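Local coordinates for assembly chaperone of ribosomal protein L4 (Acl4) (Chaetomium thermophilum, PDB 5TQB) that probably acts as a dedicated tetratricopeptide-repeat chaperone that binds ribosomal protein L4 and escorts it to ribosome assembly, at residues K301-C306 with E322-L327. Sequence-based numbering, arbitrary orientation.
Sequences KWLRQC and EHAKEL. With EDO (1,2-ethanediol), chain G.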
loop_
_atom_site.group_PDB
_atom_site.type_symbol
_atom_site.label_atom_id
_atom_site.label_comp_id
_atom_site.label_asym_id
_atom_site.label_seq_id
_atom_site.Cartn_x
_atom_site.Cartn_y
_atom_site.Cartn_z
ATOM N N LYS B 301 9.882 21.419 -0.533
ATOM C CA LYS B 301 8.851 21.084 -1.515
ATOM C C LYS B 301 7.890 20.038 -0.961
ATOM O O LYS B 301 6.678 20.132 -1.150
ATOM C CB LYS B 301 9.487 20.571 -2.808
ATOM C CG LYS B 301 10.279 21.627 -3.566
ATOM C CD LYS B 301 11.078 21.026 -4.718
ATOM C CE LYS B 301 12.003 22.061 -5.357
ATOM N NZ LYS B 301 12.889 21.479 -6.408
ATOM N N TRP B 302 8.438 19.044 -0.273
ATOM C CA TRP B 302 7.622 18.011 0.350
ATOM C C TRP B 302 6.737 18.602 1.445
ATOM O O TRP B 302 5.559 18.256 1.553
ATOM C CB TRP B 302 8.509 16.903 0.921
ATOM C CG TRP B 302 8.949 15.894 -0.101
ATOM C CD1 TRP B 302 9.836 16.086 -1.120
ATOM C CD2 TRP B 302 8.522 14.528 -0.196
ATOM N NE1 TRP B 302 9.987 14.929 -1.844
ATOM C CE2 TRP B 302 9.190 13.957 -1.298
ATOM C CE3 TRP B 302 7.641 13.735 0.544
ATOM C CZ2 TRP B 302 9.007 12.627 -1.676
ATOM C CZ3 TRP B 302 7.455 12.414 0.164
ATOM C CH2 TRP B 302 8.135 11.874 -0.935
ATOM N N LEU B 303 7.298 19.509 2.244
ATOM C CA LEU B 303 6.575 20.071 3.378
ATOM C C LEU B 303 5.523 21.077 2.929
ATOM O O LEU B 303 4.448 21.160 3.517
ATOM C CB LEU B 303 7.548 20.721 4.362
ATOM C CG LEU B 303 8.496 19.770 5.098
ATOM C CD1 LEU B 303 9.531 20.567 5.875
ATOM C CD2 LEU B 303 7.735 18.835 6.028
ATOM N N ARG B 304 5.842 21.854 1.900
ATOM C CA ARG B 304 4.862 22.751 1.302
ATOM C C ARG B 304 3.685 21.916 0.821
ATOM O O ARG B 304 2.527 22.238 1.087
ATOM C CB ARG B 304 5.477 23.529 0.137
ATOM C CG ARG B 304 6.457 24.618 0.567
ATOM C CD ARG B 304 5.806 25.991 0.597
ATOM N NE ARG B 304 6.690 27.006 1.165
ATOM C CZ ARG B 304 7.669 27.617 0.500
ATOM N NH1 ARG B 304 7.912 27.321 -0.772
ATOM N NH2 ARG B 304 8.415 28.525 1.112
ATOM N N GLN B 305 3.998 20.823 0.136
ATOM C CA GLN B 305 2.975 19.951 -0.422
ATOM C C GLN B 305 2.190 19.265 0.689
ATOM O O GLN B 305 1.004 18.978 0.532
ATOM C CB GLN B 305 3.612 18.910 -1.338
ATOM C CG GLN B 305 2.607 18.044 -2.088
ATOM C CD GLN B 305 1.731 18.849 -3.029
ATOM O OE1 GLN B 305 2.121 19.915 -3.506
ATOM N NE2 GLN B 305 0.539 18.339 -3.301
ATOM N N CYS B 306 2.853 19.007 1.813
ATOM C CA CYS B 306 2.180 18.422 2.962
ATOM C C CYS B 306 1.081 19.359 3.452
ATOM O O CYS B 306 -0.065 18.943 3.612
ATOM C CB CYS B 306 3.174 18.134 4.087
ATOM S SG CYS B 306 2.407 17.728 5.671
ATOM N N GLU B 322 1.700 22.143 12.498
ATOM C CA GLU B 322 2.503 23.248 13.005
ATOM C C GLU B 322 3.993 22.957 12.876
ATOM O O GLU B 322 4.785 23.868 12.660
ATOM C CB GLU B 322 2.140 23.567 14.457
ATOM C CG GLU B 322 0.682 23.988 14.652
ATOM C CD GLU B 322 0.250 25.116 13.722
ATOM O OE1 GLU B 322 1.061 26.033 13.466
ATOM O OE2 GLU B 322 -0.905 25.083 13.242
ATOM N N HIS B 323 4.379 21.693 12.997
ATOM C CA HIS B 323 5.790 21.338 12.892
ATOM C C HIS B 323 6.298 21.511 11.466
ATOM O O HIS B 323 7.428 21.951 11.252
ATOM C CB HIS B 323 6.031 19.902 13.341
ATOM C CG HIS B 323 7.481 19.570 13.515
ATOM N ND1 HIS B 323 7.999 18.329 13.214
ATOM C CD2 HIS B 323 8.518 20.315 13.967
ATOM C CE1 HIS B 323 9.297 18.325 13.473
ATOM N NE2 HIS B 323 9.636 19.519 13.927
ATOM N N ALA B 324 5.462 21.155 10.498
ATOM C CA ALA B 324 5.817 21.310 9.097
ATOM C C ALA B 324 6.098 22.779 8.813
ATOM O O ALA B 324 7.043 23.117 8.098
ATOM C CB ALA B 324 4.702 20.783 8.205
ATOM N N LYS B 325 5.291 23.658 9.399
ATOM C CA LYS B 325 5.512 25.091 9.253
ATOM C C LYS B 325 6.864 25.497 9.844
ATOM O O LYS B 325 7.628 26.210 9.194
ATOM C CB LYS B 325 4.380 25.887 9.902
ATOM C CG LYS B 325 3.042 25.739 9.191
ATOM C CD LYS B 325 1.938 26.487 9.918
ATOM C CE LYS B 325 0.564 26.093 9.400
ATOM N NZ LYS B 325 -0.525 26.827 10.104
ATOM N N GLU B 326 7.157 25.035 11.061
ATOM C CA GLU B 326 8.427 25.355 11.726
ATOM C C GLU B 326 9.608 24.956 10.855
ATOM O O GLU B 326 10.582 25.699 10.739
ATOM C CB GLU B 326 8.564 24.613 13.057
ATOM C CG GLU B 326 7.617 25.034 14.162
ATOM C CD GLU B 326 7.859 24.248 15.443
ATOM O OE1 GLU B 326 9.021 24.214 15.903
ATOM O OE2 GLU B 326 6.900 23.650 15.981
ATOM N N LEU B 327 9.513 23.771 10.255
ATOM C CA LEU B 327 10.591 23.231 9.433
ATOM C C LEU B 327 10.814 24.061 8.172
ATOM O O LEU B 327 11.953 24.301 7.775
ATOM C CB LEU B 327 10.303 21.773 9.072
ATOM C CG LEU B 327 10.379 20.776 10.237
ATOM C CD1 LEU B 327 9.745 19.437 9.866
ATOM C CD2 LEU B 327 11.829 20.577 10.691
HETATM C C1 EDO G . 1.174 15.993 -6.054
HETATM O O1 EDO G . 1.730 14.698 -6.133
HETATM C C2 EDO G . -0.274 15.907 -5.614
HETATM O O2 EDO G . -0.341 15.595 -4.238
#
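Cys306 N donates a 2.8 Å hydrogen bond to Trp302 O, fixing the helical turn from which Leu303 reaches Ala324 and Leu327 on the neighbouring, roughly antiparallel helix. Both branches of Leu303 reach that helix: CD1 abuts Leu327 CB at 3.5 Å, and CD2 faces the methyl CB of Ala324 at 4.2 Å. With chi1 at -67°, CG lies opposite the carbonyl carbon and carries the forked end across the interface, where the two leucine side chains meet at about a right angle. Alanine suits the place where the CA atoms come closest, Leu303 CA to Ala324 CA at 5.9 Å, because its single methyl lets the helices come together. Leu327 also lays CD1 over one face of the His323 ring, 3.8 Å above the plane and toward the rim, while His323 ND1 is hydrogen-bonded to Tyr266 OH. Facing helix 262-281, Trp302 packs edge-to-face with Trp265. Long polar chains suit the outer surface, where Lys325 NZ and Glu322 OE2 form a long salt bridge of 3.6 Å. Helices 291-313 and 318-333 thus form a helical hairpin, consistent with a TPR-like alpha-solenoid, whose pairing here probably rests on burying aliphatic surface away from water.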